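PDB 3HDU: putative thioesterase, which probably hydrolyses thioesters, as a hotdog-fold protein related to the PaaI-like thioesterases. Local coordinates for residues A[49-54]-A[60-65]; A[64-69]-A[108-113]; A[69-74]-A[101-106]; A[77-82]-A[95-100]; A[83-88]-A[126-131]. All blocks are in the same frame, centred on the assembly; numbering follows the deposited sequence.

Contact 1 of 5, residues A[49-54]-A[60-65]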
# COMPACT_ATOMS: atom_id res chain seq x y z
N ARG A 49 27.83 14.48 -10.93
CA ARG A 49 29.07 15.24 -11.20
C ARG A 49 30.03 15.14 -10.03
O ARG A 49 31.25 15.10 -10.23
CB ARG A 49 28.77 16.69 -11.58
CG ARG A 49 27.83 16.76 -12.77
CD ARG A 49 27.79 18.10 -13.41
NE ARG A 49 26.70 18.16 -14.38
CZ ARG A 49 26.73 17.68 -15.63
NH1 ARG A 49 27.78 17.00 -16.13
NH2 ARG A 49 25.65 17.85 -16.39
N ASP A 50 29.48 15.14 -8.81
CA ASP A 50 30.22 14.89 -7.58
C ASP A 50 29.64 13.56 -7.08
O ASP A 50 28.49 13.52 -6.62
CB ASP A 50 30.02 16.03 -6.57
CG ASP A 50 30.94 15.92 -5.34
OD1 ASP A 50 31.33 14.81 -4.93
OD2 ASP A 50 31.26 16.98 -4.76
N GLU A 51 30.42 12.49 -7.20
CA GLU A 51 30.01 11.14 -6.74
C GLU A 51 29.91 10.98 -5.20
O GLU A 51 29.37 9.98 -4.74
CB GLU A 51 30.93 10.04 -7.32
CG GLU A 51 30.57 9.57 -8.72
CD GLU A 51 31.59 8.59 -9.28
OE1 GLU A 51 32.68 9.04 -9.70
OE2 GLU A 51 31.29 7.38 -9.32
N LEU A 52 30.46 11.94 -4.44
CA LEU A 52 30.40 11.98 -2.97
C LEU A 52 31.21 10.86 -2.30
O LEU A 52 30.78 10.30 -1.29
CB LEU A 52 28.93 12.00 -2.46
CG LEU A 52 27.95 13.00 -3.09
CD1 LEU A 52 26.52 12.76 -2.60
CD2 LEU A 52 28.37 14.43 -2.83
N ILE A 53 32.40 10.56 -2.85
CA ILE A 53 33.27 9.50 -2.31
C ILE A 53 33.86 9.98 -0.98
O ILE A 53 34.33 11.11 -0.89
CB ILE A 53 34.46 9.10 -3.25
CG1 ILE A 53 33.98 8.59 -4.62
CG2 ILE A 53 35.35 8.03 -2.59
CD1 ILE A 53 33.79 9.67 -5.64
N GLY A 54 33.82 9.10 0.02
CA GLY A 54 34.32 9.41 1.35
C GLY A 54 33.39 10.22 2.25
O GLY A 54 33.77 10.56 3.37
N MSE A 60 22.97 7.40 1.98
CA MSE A 60 21.79 8.18 2.36
C MSE A 60 21.47 9.25 1.32
O MSE A 60 20.34 9.31 0.83
CB MSE A 60 22.00 8.81 3.74
CG MSE A 60 20.78 9.38 4.41
SE MSE A 60 21.21 10.10 6.17
CE MSE A 60 21.73 8.44 7.08
N LEU A 61 22.48 10.06 0.97
CA LEU A 61 22.34 11.13 -0.06
C LEU A 61 21.87 10.61 -1.43
O LEU A 61 21.08 11.27 -2.10
CB LEU A 61 23.65 11.92 -0.21
CG LEU A 61 24.05 12.80 0.97
CD1 LEU A 61 25.48 13.28 0.84
CD2 LEU A 61 23.10 13.99 1.10
N TYR A 62 22.36 9.43 -1.82
CA TYR A 62 21.92 8.75 -3.06
C TYR A 62 20.42 8.37 -3.02
O TYR A 62 19.78 8.32 -4.07
CB TYR A 62 22.79 7.53 -3.39
CG TYR A 62 24.07 7.85 -4.14
CD1 TYR A 62 25.05 8.69 -3.60
CD2 TYR A 62 24.33 7.28 -5.40
CE1 TYR A 62 26.24 8.98 -4.30
CE2 TYR A 62 25.52 7.55 -6.11
CZ TYR A 62 26.47 8.40 -5.55
OH TYR A 62 27.63 8.67 -6.25
N GLY A 63 19.87 8.11 -1.83
CA GLY A 63 18.44 7.83 -1.67
C GLY A 63 17.59 9.00 -2.16
O GLY A 63 16.64 8.80 -2.92
N GLY A 64 17.97 10.21 -1.72
CA GLY A 64 17.31 11.45 -2.14
C GLY A 64 17.47 11.75 -3.63
O GLY A 64 16.52 12.20 -4.27
N VAL A 65 18.67 11.49 -4.16
CA VAL A 65 18.98 11.66 -5.59
C VAL A 65 18.11 10.72 -6.44
O VAL A 65 17.51 11.17 -7.42
CB VAL A 65 20.50 11.43 -5.90
CG1 VAL A 65 20.77 11.37 -7.40
CG2 VAL A 65 21.34 12.52 -5.26
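Y62 reaches from helix 58-85 to the loop 49-54 and donates its hydroxyl to the backbone carbonyl of E51, with OH of Y62 2.7 Å from O of E51. The bond leaves the carbonyl at a C=O...donor angle of 119°, the donor tilted 20° from the carbonyl plane, while the oxygen itself lies at the edge of the phenol ring, in its plane. Beside this polar link is the tight apolar part. Methyl CD1 of L52 comes within 3.6 Å of CD1 of L61 and touches CB of the same residue, the two leucines crossing at about a right angle; it also lies obliquely to the Y62 ring, 4.2 Å from CE1. L52 gets there with CG anti to its carbonyl carbon (chi1 -48°), from a backbone in the left-handed region. In the hotdog fold the long helix is wrapped by the sheet, and here its first turns meet the loop that leads in from strand 41-48. The loop is shaped by an Asx turn, in which OD1 of D50 accepts from N of L52 (3.0 Å). P25 of the second subunit packs on L52, and M72 of that subunit on L61. Toward solvent the contact is looser: of the E51 side chain, CB and CG brush the Y62 hydroxyl, CB at 3.7 Å, and the extended E51 chain carries the carboxylate on to a long, weak ion pair with R117.

Contact 2 of 5, residues A[64-69]-A[108-113]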
# COMPACT_ATOMS: atom_id res chain seq x y z
N GLY A 64 17.97 10.21 -1.72
CA GLY A 64 17.31 11.45 -2.14
C GLY A 64 17.47 11.75 -3.63
O GLY A 64 16.52 12.20 -4.27
N VAL A 65 18.67 11.49 -4.16
CA VAL A 65 18.98 11.66 -5.59
C VAL A 65 18.11 10.72 -6.44
O VAL A 65 17.51 11.17 -7.42
CB VAL A 65 20.50 11.43 -5.90
CG1 VAL A 65 20.77 11.37 -7.40
CG2 VAL A 65 21.34 12.52 -5.26
N ILE A 66 18.05 9.44 -6.05
CA ILE A 66 17.23 8.42 -6.74
C ILE A 66 15.74 8.77 -6.73
O ILE A 66 15.06 8.62 -7.76
CB ILE A 66 17.46 7.00 -6.13
CG1 ILE A 66 18.85 6.48 -6.51
CG2 ILE A 66 16.41 5.98 -6.61
CD1 ILE A 66 19.27 5.27 -5.70
N SER A 67 15.24 9.26 -5.58
CA SER A 67 13.83 9.66 -5.44
C SER A 67 13.51 10.87 -6.33
O SER A 67 12.43 10.91 -6.92
CB SER A 67 13.44 9.94 -3.98
OG SER A 67 14.14 11.05 -3.42
N SER A 68 14.44 11.83 -6.44
CA SER A 68 14.28 13.00 -7.33
C SER A 68 14.26 12.60 -8.81
O SER A 68 13.40 13.06 -9.55
CB SER A 68 15.37 14.04 -7.11
OG SER A 68 15.26 14.59 -5.81
N ALA A 69 15.21 11.75 -9.21
CA ALA A 69 15.30 11.25 -10.60
C ALA A 69 14.03 10.53 -11.04
O ALA A 69 13.55 10.74 -12.16
CB ALA A 69 16.51 10.33 -10.76
N VAL A 108 8.74 4.71 -3.73
CA VAL A 108 10.01 4.21 -4.28
C VAL A 108 10.54 3.05 -3.43
O VAL A 108 10.69 3.22 -2.22
CB VAL A 108 11.09 5.34 -4.34
CG1 VAL A 108 12.43 4.80 -4.87
CG2 VAL A 108 10.61 6.50 -5.21
N GLU A 109 10.80 1.91 -4.09
CA GLU A 109 11.35 0.71 -3.46
C GLU A 109 12.79 0.53 -4.01
O GLU A 109 12.99 0.48 -5.22
CB GLU A 109 10.48 -0.51 -3.79
CG GLU A 109 8.96 -0.28 -3.66
CD GLU A 109 8.52 0.25 -2.30
OE1 GLU A 109 9.09 -0.18 -1.28
OE2 GLU A 109 7.60 1.09 -2.26
N TYR A 110 13.76 0.44 -3.10
CA TYR A 110 15.19 0.33 -3.44
C TYR A 110 15.70 -1.11 -3.28
O TYR A 110 15.59 -1.68 -2.19
CB TYR A 110 16.01 1.23 -2.52
CG TYR A 110 15.66 2.72 -2.54
CD1 TYR A 110 14.50 3.20 -1.92
CD2 TYR A 110 16.53 3.66 -3.13
CE1 TYR A 110 14.18 4.57 -1.92
CE2 TYR A 110 16.23 5.02 -3.12
CZ TYR A 110 15.06 5.48 -2.52
OH TYR A 110 14.74 6.81 -2.50
N LEU A 111 16.26 -1.67 -4.36
CA LEU A 111 16.83 -3.04 -4.36
C LEU A 111 18.26 -3.08 -3.84
O LEU A 111 18.69 -4.09 -3.28
CB LEU A 111 16.79 -3.65 -5.76
CG LEU A 111 15.40 -4.01 -6.27
CD1 LEU A 111 15.49 -4.47 -7.73
CD2 LEU A 111 14.77 -5.11 -5.41
N ARG A 112 19.01 -2.01 -4.09
CA ARG A 112 20.39 -1.87 -3.60
C ARG A 112 20.74 -0.37 -3.63
O ARG A 112 20.03 0.41 -4.28
CB ARG A 112 21.35 -2.70 -4.48
CG ARG A 112 21.80 -2.05 -5.80
CD ARG A 112 22.46 -3.06 -6.72
NE ARG A 112 21.48 -3.92 -7.40
CZ ARG A 112 21.78 -4.93 -8.23
NH1 ARG A 112 23.04 -5.27 -8.50
NH2 ARG A 112 20.78 -5.63 -8.79
N PRO A 113 21.83 0.05 -2.93
CA PRO A 113 22.22 1.47 -2.96
C PRO A 113 22.91 1.78 -4.30
O PRO A 113 23.79 1.01 -4.72
CB PRO A 113 23.16 1.61 -1.76
CG PRO A 113 23.68 0.24 -1.50
CD PRO A 113 22.76 -0.76 -2.12
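The phenol ring of Y110 meets I66 obliquely near its CE2 corner, and one of its faces carries methyl CG1 of V108, two residues back on the same strand, 3.4 Å above the plane and off-centre, near the edge of the ring. This is helix-on-sheet packing of the hotdog fold, where the long helix 58-85 lies against the antiparallel sheet and strand 101-110 is one of the two outermost strands of the sheet within the chain. I66 makes the main approach: CG2 stands 3.6 Å from CE2 of Y110, while CB and CD1 of the isoleucine crowd round that same ring carbon, as the two side chains run antiparallel alongside one another. A chi1 of -71° turns CG2 of I66, anti to the backbone N, to the Y110 ring. At the far end of the ring, OH of Y110 lies 3.7 Å from CB of S67, a van der Waals touch of hydroxyl on methylene; its hydrogen bond goes to the carbonyl of G63, one helical turn before S67, which ties the buried hydroxyl to the helix backbone. The second subunit closes the region, its T103 packing on Y110 and its edge strand pairing with V108 and E109, so that the sheet runs on between the chains. OG of S67 is hydrogen-bonded to OG of S67 of the second subunit and also to its own helix, where O of G64 is reached from one face of its plane by both OG of S67, at 2.8 Å, and N of S68, at 3.0 Å.

Contact 3 of 5, residues A[69-74]-A[101-106]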
# COMPACT_ATOMS: atom_id res chain seq x y z
N ALA A 69 15.21 11.75 -9.21
CA ALA A 69 15.30 11.25 -10.60
C ALA A 69 14.03 10.53 -11.04
O ALA A 69 13.55 10.74 -12.16
CB ALA A 69 16.51 10.33 -10.76
N ILE A 70 13.49 9.67 -10.16
CA ILE A 70 12.23 8.95 -10.41
C ILE A 70 11.05 9.93 -10.54
O ILE A 70 10.23 9.80 -11.45
CB ILE A 70 11.97 7.86 -9.30
CG1 ILE A 70 12.95 6.69 -9.49
CG2 ILE A 70 10.53 7.34 -9.34
CD1 ILE A 70 12.90 5.63 -8.40
N ASP A 71 11.00 10.92 -9.64
CA ASP A 71 9.96 11.95 -9.64
C ASP A 71 10.01 12.81 -10.91
O ASP A 71 8.96 13.17 -11.45
CB ASP A 71 10.09 12.86 -8.40
CG ASP A 71 8.90 13.81 -8.22
OD1 ASP A 71 7.75 13.40 -8.48
OD2 ASP A 71 9.12 14.96 -7.81
N MSE A 72 11.22 13.15 -11.37
CA MSE A 72 11.42 13.93 -12.60
C MSE A 72 11.04 13.13 -13.84
O MSE A 72 10.39 13.68 -14.74
CB MSE A 72 12.88 14.41 -12.72
CG MSE A 72 13.28 15.48 -11.71
SE MSE A 72 12.34 17.16 -11.96
CE MSE A 72 12.92 17.59 -13.75
N THR A 73 11.45 11.86 -13.90
CA THR A 73 11.11 10.95 -15.00
C THR A 73 9.60 10.78 -15.08
O THR A 73 9.02 10.86 -16.17
CB THR A 73 11.81 9.57 -14.85
OG1 THR A 73 13.22 9.74 -14.78
CG2 THR A 73 11.49 8.65 -16.03
N ALA A 74 8.97 10.56 -13.92
CA ALA A 74 7.51 10.43 -13.82
C ALA A 74 6.78 11.71 -14.26
O ALA A 74 5.75 11.63 -14.94
CB ALA A 74 7.10 10.06 -12.39
N LEU A 101 1.63 20.56 -13.45
CA LEU A 101 1.91 19.19 -12.99
C LEU A 101 2.56 19.20 -11.60
O LEU A 101 3.57 19.87 -11.39
CB LEU A 101 2.81 18.41 -13.98
CG LEU A 101 2.16 17.96 -15.29
CD1 LEU A 101 3.19 17.44 -16.27
CD2 LEU A 101 1.09 16.90 -15.04
N SER A 102 1.95 18.47 -10.66
CA SER A 102 2.42 18.36 -9.28
C SER A 102 2.32 16.92 -8.81
O SER A 102 1.35 16.23 -9.14
CB SER A 102 1.59 19.27 -8.37
OG SER A 102 2.12 19.29 -7.06
N THR A 103 3.32 16.46 -8.06
CA THR A 103 3.35 15.09 -7.53
C THR A 103 2.31 14.96 -6.41
O THR A 103 2.27 15.81 -5.52
CB THR A 103 4.75 14.71 -6.93
OG1 THR A 103 5.80 15.11 -7.81
CG2 THR A 103 4.84 13.21 -6.69
N MSE A 104 1.46 13.94 -6.50
CA MSE A 104 0.47 13.63 -5.46
C MSE A 104 0.99 12.54 -4.51
O MSE A 104 0.84 12.66 -3.29
CB MSE A 104 -0.85 13.16 -6.08
CG MSE A 104 -1.91 12.79 -5.05
SE MSE A 104 -3.65 12.54 -5.79
CE MSE A 104 -4.65 12.26 -4.12
N SER A 105 1.58 11.49 -5.09
CA SER A 105 2.11 10.35 -4.34
C SER A 105 3.38 9.81 -4.99
O SER A 105 3.39 9.60 -6.20
CB SER A 105 1.05 9.24 -4.30
OG SER A 105 1.47 8.14 -3.51
N LEU A 106 4.43 9.61 -4.19
CA LEU A 106 5.72 9.07 -4.65
C LEU A 106 6.08 7.86 -3.79
O LEU A 106 6.35 8.01 -2.59
CB LEU A 106 6.82 10.14 -4.52
CG LEU A 106 8.27 9.74 -4.83
CD1 LEU A 106 8.41 9.23 -6.27
CD2 LEU A 106 9.20 10.91 -4.61
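D71 extends from helix 58-85 toward the bulged strand 101-110, and each step of its side chain finds something there. CB lies 4.4 Å from CD2 of L106, a loose apolar touch at the base. With CG anti to the backbone N (chi1 -170°), the carboxylate is carried forward to T103, so that CG comes within 3.4 Å of OG1 of that threonine. At the tip, OD1 of D71 accepts a hydrogen bond of 2.7 Å from OG1 of T103 through its syn lone pair. The second oxygen, OD2, stays 3.3 Å from the same OG1, while methyl CG2 of T103 leans against OD1 at 3.4 Å. One residue back on the helix, CG2 of I70 meets CD1 of L106 at 4.2 Å. The strand turns a corner at M104, where M104 and S105 both face S153 in a classic beta bulge. T103 and L106 therefore meet the helix from the two arms of that corner; strand 146-156 packs on both T103 and L106, and the second subunit pairs its strand with S105 and L106 and packs G64 on D71.

Contact 4 of 5, residues A[77-82]-A[95-100]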
# COMPACT_ATOMS: atom_id res chain seq x y z
N ALA A 77 6.86 11.84 -18.04
CA ALA A 77 5.91 10.83 -18.55
C ALA A 77 4.46 11.29 -18.38
O ALA A 77 3.63 11.04 -19.26
CB ALA A 77 6.13 9.48 -17.87
N ALA A 78 4.17 11.94 -17.24
CA ALA A 78 2.85 12.54 -16.95
C ALA A 78 2.49 13.58 -18.02
O ALA A 78 1.39 13.53 -18.58
CB ALA A 78 2.82 13.17 -15.56
N PHE A 79 3.43 14.49 -18.30
CA PHE A 79 3.29 15.52 -19.35
C PHE A 79 2.95 14.94 -20.73
O PHE A 79 2.05 15.45 -21.41
CB PHE A 79 4.58 16.37 -19.45
CG PHE A 79 4.64 17.27 -20.66
CD1 PHE A 79 3.99 18.50 -20.65
CD2 PHE A 79 5.36 16.88 -21.80
CE1 PHE A 79 4.03 19.33 -21.78
CE2 PHE A 79 5.41 17.71 -22.93
CZ PHE A 79 4.75 18.94 -22.92
N MSE A 80 3.67 13.89 -21.13
CA MSE A 80 3.45 13.22 -22.43
C MSE A 80 2.09 12.54 -22.54
O MSE A 80 1.54 12.44 -23.65
CB MSE A 80 4.57 12.21 -22.74
CG MSE A 80 5.94 12.84 -22.91
SE MSE A 80 6.05 14.05 -24.41
CE MSE A 80 7.64 14.96 -23.87
N GLY A 81 1.56 12.07 -21.41
CA GLY A 81 0.23 11.49 -21.35
C GLY A 81 -0.84 12.55 -21.50
O GLY A 81 -1.73 12.41 -22.34
N PHE A 82 -0.74 13.62 -20.71
CA PHE A 82 -1.73 14.72 -20.74
C PHE A 82 -1.77 15.50 -22.06
O PHE A 82 -2.86 15.85 -22.52
CB PHE A 82 -1.52 15.72 -19.58
CG PHE A 82 -1.89 15.18 -18.22
CD1 PHE A 82 -3.21 14.80 -17.94
CD2 PHE A 82 -0.95 15.12 -17.19
CE1 PHE A 82 -3.57 14.32 -16.67
CE2 PHE A 82 -1.30 14.65 -15.91
CZ PHE A 82 -2.62 14.25 -15.65
N LEU A 95 2.65 23.36 -23.70
CA LEU A 95 3.82 23.78 -22.91
C LEU A 95 3.43 24.48 -21.60
O LEU A 95 4.09 24.28 -20.58
CB LEU A 95 4.80 24.65 -23.73
CG LEU A 95 5.80 23.94 -24.65
CD1 LEU A 95 5.19 22.83 -25.51
CD2 LEU A 95 6.54 24.97 -25.52
N ALA A 96 2.38 25.31 -21.63
CA ALA A 96 1.87 26.00 -20.43
C ALA A 96 1.33 25.04 -19.36
O ALA A 96 1.46 25.31 -18.16
CB ALA A 96 0.79 27.02 -20.80
N MSE A 97 0.74 23.92 -19.80
CA MSE A 97 0.20 22.87 -18.92
C MSE A 97 1.25 22.20 -18.03
O MSE A 97 0.91 21.80 -16.91
CB MSE A 97 -0.57 21.82 -19.76
CG MSE A 97 -1.04 20.55 -19.03
SE MSE A 97 0.34 19.14 -18.93
CE MSE A 97 0.42 18.69 -20.85
N ILE A 98 2.50 22.09 -18.50
CA ILE A 98 3.58 21.43 -17.74
C ILE A 98 3.88 22.08 -16.37
O ILE A 98 4.32 21.40 -15.44
CB ILE A 98 4.90 21.28 -18.57
CG1 ILE A 98 5.75 20.11 -18.04
CG2 ILE A 98 5.69 22.59 -18.62
CD1 ILE A 98 6.96 19.79 -18.91
N GLY A 99 3.62 23.39 -16.25
CA GLY A 99 3.76 24.12 -14.98
C GLY A 99 2.71 23.80 -13.93
O GLY A 99 2.91 24.14 -12.76
N ARG A 100 1.59 23.19 -14.33
CA ARG A 100 0.53 22.77 -13.41
C ARG A 100 0.70 21.33 -12.88
O ARG A 100 -0.01 20.94 -11.95
CB ARG A 100 -0.86 22.97 -14.05
CG ARG A 100 -1.14 24.44 -14.38
CD ARG A 100 -2.60 24.71 -14.74
NE ARG A 100 -3.03 23.99 -15.94
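F82 and M97 touch across the contact, and each belongs to a backbone hydrogen bond of 3.0 Å: N of F82 gives to O of A78, and N of R100 gives to O of M97. Between the two helical pieces themselves the meeting is apolar, centred on the ring of F79. CD1 of I98 lies over one face of that ring in a CH-pi contact, 4.0 Å from the centroid and 25° off the normal, while CG1 of I98 presses closer on the rim at CD1 of F79. The ring is placed by chi1 of 169°, which sets CG anti to the backbone N and swings the phenyl out to the neighbouring helix. Helix 91-97, which leads into strand 101-110, folds back here against the C-terminal half of the long hotdog helix 58-85. M97, a selenomethionine bent at both chi2 and chi3, lays its tip between F79 and F82. Its CE is 3.6 Å from CD1 of F79 and 3.8 Å from CB of F82. Its selenium stands obliquely to both rings, 5.3 Å from the F79 centroid and 5.5 Å from that of F82, a Met-aromatic contact with each. Further out, L12 and V16 of helix 7-22 pack on F79, L101 touches F79 and F82, L156 meets F82 and M97, and I57 of the second subunit packs on I98.

Contact 5 of 5, residues A[83-88]-A[126-131]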
# COMPACT_ATOMS: atom_id res chain seq x y z
N GLN A 83 -0.61 15.78 -22.65
CA GLN A 83 -0.54 16.53 -23.93
C GLN A 83 -1.18 15.76 -25.11
O GLN A 83 -1.70 16.38 -26.03
CB GLN A 83 0.89 17.00 -24.24
CG GLN A 83 1.91 15.91 -24.62
CD GLN A 83 1.86 15.44 -26.07
OE1 GLN A 83 2.05 14.25 -26.34
NE2 GLN A 83 1.60 16.35 -27.01
N GLU A 84 -1.12 14.42 -25.06
CA GLU A 84 -1.77 13.54 -26.05
C GLU A 84 -3.30 13.78 -26.05
O GLU A 84 -3.91 13.82 -27.12
CB GLU A 84 -1.45 12.06 -25.74
CG GLU A 84 -2.00 10.98 -26.69
CD GLU A 84 -1.23 10.83 -28.00
OE1 GLU A 84 -0.77 11.84 -28.58
OE2 GLU A 84 -1.10 9.68 -28.46
N LYS A 85 -3.89 13.95 -24.86
CA LYS A 85 -5.32 14.26 -24.71
C LYS A 85 -5.72 15.67 -25.20
O LYS A 85 -6.90 15.90 -25.47
CB LYS A 85 -5.79 14.07 -23.27
CG LYS A 85 -5.72 12.64 -22.80
CD LYS A 85 -6.42 12.47 -21.46
CE LYS A 85 -6.43 11.02 -21.00
NZ LYS A 85 -7.10 10.11 -21.97
N MSE A 86 -4.75 16.59 -25.26
CA MSE A 86 -4.95 17.95 -25.79
C MSE A 86 -4.66 17.87 -27.31
O MSE A 86 -3.68 18.43 -27.80
CB MSE A 86 -3.99 18.93 -25.10
CG MSE A 86 -4.14 19.03 -23.59
SE MSE A 86 -2.71 20.09 -22.80
CE MSE A 86 -3.13 21.80 -23.61
N SER A 87 -5.55 17.19 -28.03
CA SER A 87 -5.38 16.92 -29.47
C SER A 87 -5.36 18.16 -30.37
O SER A 87 -4.34 18.45 -31.01
CB SER A 87 -6.45 15.93 -29.95
OG SER A 87 -7.75 16.38 -29.60
N GLY A 88 -6.48 18.89 -30.41
CA GLY A 88 -6.62 20.09 -31.25
C GLY A 88 -6.05 21.41 -30.73
O GLY A 88 -6.14 22.42 -31.44
N VAL A 126 1.13 4.25 -17.08
CA VAL A 126 0.18 3.13 -16.91
C VAL A 126 -1.22 3.53 -17.38
O VAL A 126 -1.79 2.87 -18.26
CB VAL A 126 0.13 2.64 -15.42
CG1 VAL A 126 -0.90 1.51 -15.24
CG2 VAL A 126 1.49 2.16 -14.97
N ARG A 127 -1.76 4.59 -16.78
CA ARG A 127 -3.07 5.15 -17.19
C ARG A 127 -3.04 6.67 -16.99
O ARG A 127 -2.42 7.16 -16.03
CB ARG A 127 -4.25 4.49 -16.43
CG ARG A 127 -4.81 5.24 -15.18
CD ARG A 127 -5.79 4.41 -14.35
NE ARG A 127 -5.12 3.70 -13.25
CZ ARG A 127 -4.86 4.19 -12.02
NH1 ARG A 127 -5.19 5.44 -11.67
NH2 ARG A 127 -4.24 3.41 -11.13
N THR A 128 -3.70 7.39 -17.89
CA THR A 128 -3.87 8.84 -17.79
C THR A 128 -5.38 9.07 -17.77
O THR A 128 -6.05 8.86 -18.79
CB THR A 128 -3.21 9.61 -18.96
OG1 THR A 128 -1.81 9.33 -18.99
CG2 THR A 128 -3.39 11.12 -18.81
N GLY A 129 -5.91 9.43 -16.60
CA GLY A 129 -7.32 9.75 -16.44
C GLY A 129 -7.57 11.19 -16.84
O GLY A 129 -6.82 11.76 -17.64
N ASN A 130 -8.62 11.79 -16.29
CA ASN A 130 -8.95 13.19 -16.58
C ASN A 130 -7.94 14.12 -15.90
O ASN A 130 -7.30 14.94 -16.56
CB ASN A 130 -10.40 13.49 -16.14
CG ASN A 130 -10.85 14.90 -16.50
OD1 ASN A 130 -10.40 15.49 -17.49
ND2 ASN A 130 -11.78 15.43 -15.71
N LYS A 131 -7.80 13.95 -14.58
CA LYS A 131 -6.91 14.77 -13.75
C LYS A 131 -5.69 14.07 -13.14
O LYS A 131 -4.83 14.76 -12.63
CB LYS A 131 -7.74 15.39 -12.61
CG LYS A 131 -8.80 16.41 -13.07
CD LYS A 131 -8.14 17.71 -13.56
CE LYS A 131 -9.16 18.74 -13.99
NZ LYS A 131 -8.48 20.01 -14.36
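K85 lays the end of its side chain across the backbone where strand 118-128 runs out, with CE 3.1 Å from the carbonyl O of T128 and 3.5 Å from O of G129. The same methylene also meets methyl CG2 of T128 at 3.7 Å. CD trails behind, 3.9 Å from O of G129. The chain is extended as far as CE and then bends (chi4 -59°), leaving NZ 3.6 Å from O of T128, close to the carbonyl oxygen without a hydrogen bond to it; the positive end may be weakly attracted to this one carbonyl. On the other side T128 turns CG2 anti to its backbone N, which brings the methyl to K85, and its OG1 is held by the side chain of N125. K85 sits at the weakly bonded C-terminal end of the long helix of the hotdog fold, where that helix meets the turn between strands 118-128 and 132-141. Just beyond it M86 is the centre of an inverse gamma turn, which takes the chain off the helix axis, and its side chain packs against E93 and M97 of helix 91-97. The strand that supplies T128 is itself bulged, V126 and R127 both facing V134. A fifth subunit borders the turn, where E138 of that chain accepts from the backbone N of K131 and packs on N130.

Overall arrangement
All five contacts draw on helix 58-85, which meets in turn the preceding loop (contact 1), strand 101-110 (contacts 2 and 3), helix 91-97 (contact 4) and the end of strand 118-128 (contact 5). Contacts 1 and 5 mark opposite ends, their centres about 35 Å apart. Neighbours join directly: contacts 1 and 2 share G64 and V65, contacts 2 and 3 share A69, contacts 3 and 4 touch with centres about 12 Å apart, and contacts 4 and 5 lie only about 9 Å apart between centres. Contact 4 is nested within contact 3, and contact 3 within contact 2, while contact 5 crosses these three. Contacts 1 to 4 all touch the second subunit, so the same stretch of helix packs within its own chain and against that subunit.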